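Local coordinates for protein phytase (Debaryomyces castellii, PDB 2GFI) that catalyses the hydrolysis of phytate (inositol hexakisphosphate) as a 3-phytase of the histidine acid phosphatase family, at residues 159-164 and 190-195; 71-76 and 259-264. One frame throughout, in Å; residues are numbered along the deposited sequence.

Contact 1: residues 159-164 and 190-195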
loop_
_atom_site.group_PDB
_atom_site.type_symbol
_atom_site.label_atom_id
_atom_site.label_comp_id
_atom_site.label_asym_id
_atom_site.label_seq_id
_atom_site.Cartn_x
_atom_site.Cartn_y
_atom_site.Cartn_z
ATOM N N PRO A 159 -6.225 -30.062 22.079
ATOM C CA PRO A 159 -4.895 -30.319 22.620
ATOM C C PRO A 159 -3.875 -29.319 22.042
ATOM O O PRO A 159 -3.964 -28.874 20.866
ATOM C CB PRO A 159 -4.596 -31.754 22.173
ATOM C CG PRO A 159 -5.396 -31.918 20.913
ATOM C CD PRO A 159 -6.565 -30.974 20.966
ATOM N N VAL A 160 -2.921 -28.936 22.868
ATOM C CA VAL A 160 -1.883 -28.037 22.403
ATOM C C VAL A 160 -0.594 -28.724 22.810
ATOM O O VAL A 160 -0.523 -29.297 23.863
ATOM C CB VAL A 160 -2.074 -26.602 22.991
ATOM C CG1 VAL A 160 -0.877 -25.753 22.756
ATOM C CG2 VAL A 160 -3.312 -25.924 22.383
ATOM N N PHE A 161 0.389 -28.754 21.943
ATOM C CA PHE A 161 1.662 -29.323 22.295
ATOM C C PHE A 161 2.673 -28.189 22.218
ATOM O O PHE A 161 2.759 -27.462 21.206
ATOM C CB PHE A 161 2.003 -30.506 21.375
ATOM C CG PHE A 161 0.900 -31.528 21.303
ATOM C CD1 PHE A 161 0.917 -32.643 22.129
ATOM C CD2 PHE A 161 -0.185 -31.322 20.484
ATOM C CE1 PHE A 161 -0.118 -33.552 22.111
ATOM C CE2 PHE A 161 -1.237 -32.216 20.466
ATOM C CZ PHE A 161 -1.200 -33.347 21.276
ATOM N N THR A 162 3.391 -28.011 23.317
ATOM C CA THR A 162 4.381 -26.986 23.414
ATOM C C THR A 162 5.577 -27.491 24.203
ATOM O O THR A 162 5.419 -28.352 25.055
ATOM C CB THR A 162 3.777 -25.743 24.099
ATOM O OG1 THR A 162 4.817 -24.773 24.253
ATOM C CG2 THR A 162 3.360 -26.047 25.495
ATOM N N SER A 163 6.770 -26.966 23.920
ATOM C CA SER A 163 7.913 -27.237 24.781
ATOM C C SER A 163 7.787 -26.369 26.029
ATOM O O SER A 163 6.903 -25.526 26.126
ATOM C CB SER A 163 9.256 -27.011 24.061
ATOM O OG SER A 163 9.701 -25.678 24.254
ATOM N N ASN A 164 8.641 -26.606 27.015
ATOM C CA ASN A 164 8.469 -25.960 28.299
ATOM C C ASN A 164 9.240 -24.650 28.400
ATOM O O ASN A 164 9.291 -24.020 29.470
ATOM C CB ASN A 164 8.830 -26.924 29.433
ATOM C CG ASN A 164 10.281 -27.319 29.419
ATOM O OD1 ASN A 164 10.831 -27.716 28.391
ATOM N ND2 ASN A 164 10.911 -27.231 30.568
ATOM N N LYS A 190 -6.378 -28.384 26.343
ATOM C CA LYS A 190 -5.477 -29.061 27.216
ATOM C C LYS A 190 -4.090 -28.948 26.614
ATOM O O LYS A 190 -3.847 -29.408 25.491
ATOM C CB LYS A 190 -5.914 -30.518 27.444
ATOM C CG LYS A 190 -7.245 -30.671 28.315
ATOM C CD LYS A 190 -7.194 -29.956 29.695
ATOM C CE LYS A 190 -8.374 -30.337 30.596
ATOM N NZ LYS A 190 -8.139 -29.849 32.027
ATOM N N THR A 191 -3.189 -28.326 27.370
ATOM C CA THR A 191 -1.852 -28.112 26.897
ATOM C C THR A 191 -0.929 -29.175 27.446
ATOM O O THR A 191 -0.885 -29.411 28.658
ATOM C CB THR A 191 -1.356 -26.730 27.329
ATOM O OG1 THR A 191 -2.161 -25.739 26.695
ATOM C CG2 THR A 191 0.048 -26.475 26.810
ATOM N N ASN A 192 -0.166 -29.766 26.542
ATOM C CA ASN A 192 0.831 -30.755 26.856
ATOM C C ASN A 192 2.179 -30.116 26.710
ATOM O O ASN A 192 2.574 -29.709 25.623
ATOM C CB ASN A 192 0.649 -31.953 25.924
ATOM C CG ASN A 192 -0.784 -32.437 25.920
ATOM O OD1 ASN A 192 -1.284 -32.910 26.940
ATOM N ND2 ASN A 192 -1.481 -32.239 24.806
ATOM N N ILE A 193 2.854 -29.972 27.839
ATOM C CA ILE A 193 4.115 -29.307 27.915
ATOM C C ILE A 193 5.137 -30.407 27.893
ATOM O O ILE A 193 5.227 -31.192 28.821
ATOM C CB ILE A 193 4.234 -28.517 29.223
ATOM C CG1 ILE A 193 2.997 -27.664 29.477
ATOM C CG2 ILE A 193 5.510 -27.652 29.225
ATOM C CD1 ILE A 193 3.042 -26.955 30.820
ATOM N N ILE A 194 5.923 -30.440 26.834
ATOM C CA ILE A 194 6.848 -31.501 26.567
ATOM C C ILE A 194 8.213 -30.942 26.886
ATOM O O ILE A 194 8.679 -29.946 26.282
ATOM C CB ILE A 194 6.711 -31.900 25.082
ATOM C CG1 ILE A 194 5.301 -32.439 24.845
ATOM C CG2 ILE A 194 7.715 -32.941 24.682
ATOM C CD1 ILE A 194 4.764 -31.913 23.579
ATOM N N SER A 195 8.856 -31.595 27.841
ATOM C CA SER A 195 10.066 -31.096 28.406
ATOM C C SER A 195 11.167 -31.044 27.344
ATOM O O SER A 195 11.232 -31.875 26.413
ATOM C CB SER A 195 10.460 -31.946 29.616
ATOM O OG SER A 195 11.830 -31.748 29.967
#

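Contact 2: residues 71-76 and 259-264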
loop_
_atom_site.group_PDB
_atom_site.type_symbol
_atom_site.label_atom_id
_atom_site.label_comp_id
_atom_site.label_asym_id
_atom_site.label_seq_id
_atom_site.Cartn_x
_atom_site.Cartn_y
_atom_site.Cartn_z
ATOM N N GLY A 71 6.436 -16.473 19.429
ATOM C CA GLY A 71 6.390 -15.165 18.755
ATOM C C GLY A 71 7.613 -14.297 19.072
ATOM O O GLY A 71 8.524 -14.735 19.787
ATOM N N GLU A 72 7.603 -13.064 18.558
ATOM C CA GLU A 72 8.616 -12.075 18.839
ATOM C C GLU A 72 8.908 -12.015 20.337
ATOM O O GLU A 72 8.011 -12.134 21.163
ATOM C CB GLU A 72 8.190 -10.694 18.331
ATOM C CG GLU A 72 8.111 -10.559 16.806
ATOM C CD GLU A 72 6.776 -10.999 16.182
ATOM O OE1 GLU A 72 6.046 -11.841 16.740
ATOM O OE2 GLU A 72 6.441 -10.502 15.095
ATOM N N ARG A 73 10.166 -11.814 20.668
ATOM C CA ARG A 73 10.605 -11.814 22.034
ATOM C C ARG A 73 11.634 -10.730 22.268
ATOM O O ARG A 73 12.151 -10.094 21.327
ATOM C CB ARG A 73 11.171 -13.193 22.399
ATOM C CG ARG A 73 12.184 -13.759 21.387
ATOM C CD ARG A 73 13.115 -14.688 22.077
ATOM N NE ARG A 73 14.106 -15.331 21.245
ATOM C CZ ARG A 73 15.335 -14.859 21.093
ATOM N NH1 ARG A 73 15.692 -13.735 21.674
ATOM N NH2 ARG A 73 16.203 -15.498 20.354
ATOM N N TYR A 74 11.878 -10.488 23.555
ATOM C CA TYR A 74 13.040 -9.795 24.030
ATOM C C TYR A 74 14.258 -10.638 23.699
ATOM O O TYR A 74 14.138 -11.834 23.389
ATOM C CB TYR A 74 12.955 -9.624 25.546
ATOM C CG TYR A 74 12.166 -8.410 25.959
ATOM C CD1 TYR A 74 12.808 -7.198 26.216
ATOM C CD2 TYR A 74 10.770 -8.472 26.083
ATOM C CE1 TYR A 74 12.067 -6.061 26.609
ATOM C CE2 TYR A 74 10.033 -7.355 26.450
ATOM C CZ TYR A 74 10.681 -6.163 26.708
ATOM O OH TYR A 74 9.933 -5.066 27.058
ATOM N N PRO A 75 15.438 -10.024 23.772
ATOM C CA PRO A 75 16.664 -10.766 23.542
ATOM C C PRO A 75 16.784 -11.898 24.555
ATOM O O PRO A 75 16.214 -11.836 25.647
ATOM C CB PRO A 75 17.759 -9.721 23.743
ATOM C CG PRO A 75 17.070 -8.393 23.581
ATOM C CD PRO A 75 15.671 -8.598 24.039
ATOM N N SER A 76 17.494 -12.947 24.166
ATOM C CA SER A 76 17.847 -13.983 25.098
ATOM C C SER A 76 18.808 -13.359 26.093
ATOM O O SER A 76 19.235 -12.184 25.956
ATOM C CB SER A 76 18.537 -15.120 24.369
ATOM O OG SER A 76 19.744 -14.619 23.835
ATOM N N CYS A 259 19.362 -3.998 16.698
ATOM C CA CYS A 259 18.360 -3.447 15.800
ATOM C C CYS A 259 17.088 -4.341 15.766
ATOM O O CYS A 259 15.976 -3.874 16.016
ATOM C CB CYS A 259 18.975 -3.305 14.391
ATOM S SG CYS A 259 17.817 -3.362 13.013
ATOM N N ALA A 260 17.289 -5.632 15.487
ATOM C CA ALA A 260 16.172 -6.584 15.386
ATOM C C ALA A 260 15.388 -6.620 16.671
ATOM O O ALA A 260 14.177 -6.514 16.646
ATOM C CB ALA A 260 16.667 -7.943 15.003
ATOM N N TYR A 261 16.092 -6.740 17.801
ATOM C CA TYR A 261 15.440 -6.722 19.102
ATOM C C TYR A 261 14.830 -5.429 19.545
ATOM O O TYR A 261 13.772 -5.458 20.126
ATOM C CB TYR A 261 16.314 -7.390 20.178
ATOM C CG TYR A 261 16.285 -8.847 19.884
ATOM C CD1 TYR A 261 15.162 -9.590 20.198
ATOM C CD2 TYR A 261 17.319 -9.449 19.187
ATOM C CE1 TYR A 261 15.080 -10.915 19.880
ATOM C CE2 TYR A 261 17.255 -10.802 18.867
ATOM C CZ TYR A 261 16.118 -11.518 19.224
ATOM O OH TYR A 261 16.014 -12.840 18.904
ATOM N N GLU A 262 15.467 -4.290 19.287
ATOM C CA GLU A 262 14.855 -3.025 19.646
ATOM C C GLU A 262 13.588 -2.765 18.820
ATOM O O GLU A 262 12.589 -2.188 19.315
ATOM C CB GLU A 262 15.841 -1.877 19.422
ATOM C CG GLU A 262 15.323 -0.562 19.985
ATOM C CD GLU A 262 16.408 0.489 20.032
ATOM O OE1 GLU A 262 17.102 0.685 19.010
ATOM O OE2 GLU A 262 16.567 1.117 21.098
ATOM N N LEU A 263 13.645 -3.175 17.551
ATOM C CA LEU A 263 12.460 -3.194 16.705
ATOM C C LEU A 263 11.333 -4.041 17.349
ATOM O O LEU A 263 10.226 -3.535 17.553
ATOM C CB LEU A 263 12.835 -3.704 15.298
ATOM C CG LEU A 263 11.718 -3.856 14.253
ATOM C CD1 LEU A 263 11.033 -2.523 13.945
ATOM C CD2 LEU A 263 12.359 -4.393 12.974
ATOM N N ASN A 264 11.627 -5.293 17.712
ATOM C CA ASN A 264 10.660 -6.132 18.433
ATOM C C ASN A 264 10.126 -5.426 19.671
ATOM O O ASN A 264 8.922 -5.337 19.895
ATOM C CB ASN A 264 11.310 -7.433 18.909
ATOM C CG ASN A 264 11.589 -8.373 17.809
ATOM O OD1 ASN A 264 11.234 -8.118 16.663
ATOM N ND2 ASN A 264 12.222 -9.489 18.138
#

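Contact 1: residues 159-164 and 190-195
Thr162 and Asn192 are joined by a straight backbone bond, Thr162 N to Asn192 O at 3.0 Å, in the middle of two parallel strands. Ile194 N returns the link by bonding Thr162 O at 2.8 Å, so Thr162 bridges two alternate residues of strand 190-194, the pattern of parallel sheets. Val160 O, two residues earlier, takes the backbone N of Asn192. The Asn192 amide lies over one face of the Phe161 ring, ND2 3.3 Å from Phe161 CE1 and the two planes 35° apart, and gives only a weak bond to Val160 O. Paired in register on the same face of the sheet, and both with CG anti to the carbonyl carbon (chi1 -52° for Phe161), the two side chains run side by side. On the same side of the sheet Ile194 CD1 lies at the ring edge and 3.8 Å from Phe161 CB, while Tyr443 and Tyr446 meet the ring edge-to-face. With an alanine in place of Phe161 the Asn192 amide would probably lose the ring face it lies on, and Tyr443 and Tyr446 their aromatic partner, though the touch of Ile194 on CB could remain. On the opposite face of the sheet Thr162 OG1, anti to its own N, bonds the carbonyl of the next residue, Ser163 O, at 2.9 Å, which leaves CG2 pointing across to Thr191 CG2 at 3.6 Å; Thr191 OG1 bonds Gln173 of helix 166-180, and Val168 and Tyr169 of the same helix cover Thr162. Strand 158-163 also pairs with strand 326-331 through the backbone of Phe161. Strand, covering helix and parallel neighbour form a beta-alpha-beta crossover in the alpha/beta core of a histidine phosphatase.

Contact 2: residues 71-76 and 259-264
This is a buried loop-on-helix contact, in which residues 71-76, whose Gly71 to Pro75 belong to the RHGxRxP signature of histidine acid phosphatases, rest on one side of helix 249-266. Tyr261 and Asn264, one helical turn apart, supply the helix surface. The Tyr261 ring is met by Arg73 and Pro75. Pro75 CA stands over one face in a CH-pi contact, 4.1 Å from the ring centroid and 20° off its normal, and Pro75 CG reaches Tyr261 CB at 3.6 Å. Arg73 O lies at the ring edge, in its plane, 3.3 Å from Tyr261 CD1. The Arg73 guanidinium is nearly parallel to the ring (planes 18° apart) but shifted outward, with Tyr261 OH over its face, 3.1 Å from Arg73 CZ; the angles are too poor for a hydrogen bond. The loop helps orient the guanidinium: Arg73 NH1 donates to Tyr74 O at 3.0 Å, with the acceptor in the guanidinium plane. Asn264 adds the hydrogen bond between segments: ND2 reaches Arg73 O at 3.2 Å, in the carbonyl plane, and also bonds Ala40 O. Glu72 passes Asn264 at about a right angle before its carboxylate bonds Tyr43 N. The Arg73 side chain comes about 3 Å from that of His70, the predicted nucleophile, consistent with the phosphate-binding role of this arginine in relatives. The loop follows strand 59-69 and leads into helix 77-91, for which Ser76 is the N-cap, while helix 249-266 is tied at Cys259 to Cys272 by a disulfide.

In the fold
From the N terminus, the chain runs through strand 59-69 into the signature loop 71-76, which meets its partner only at helix 249-266; contact 2 therefore closes a long loop of more than 180 residues. Within that loop lies contact 1, a local closure of 25 residues spanning helix 166-180 between two parallel strands. The two do not cross, and their nearest atoms are about 10 Å apart. They tie together different parts of the fold: contact 1 extends the central sheet outward beyond strand 326-331 and builds its edge, whereas contact 2 fastens the loop after strand 59-69 to helix 249-266.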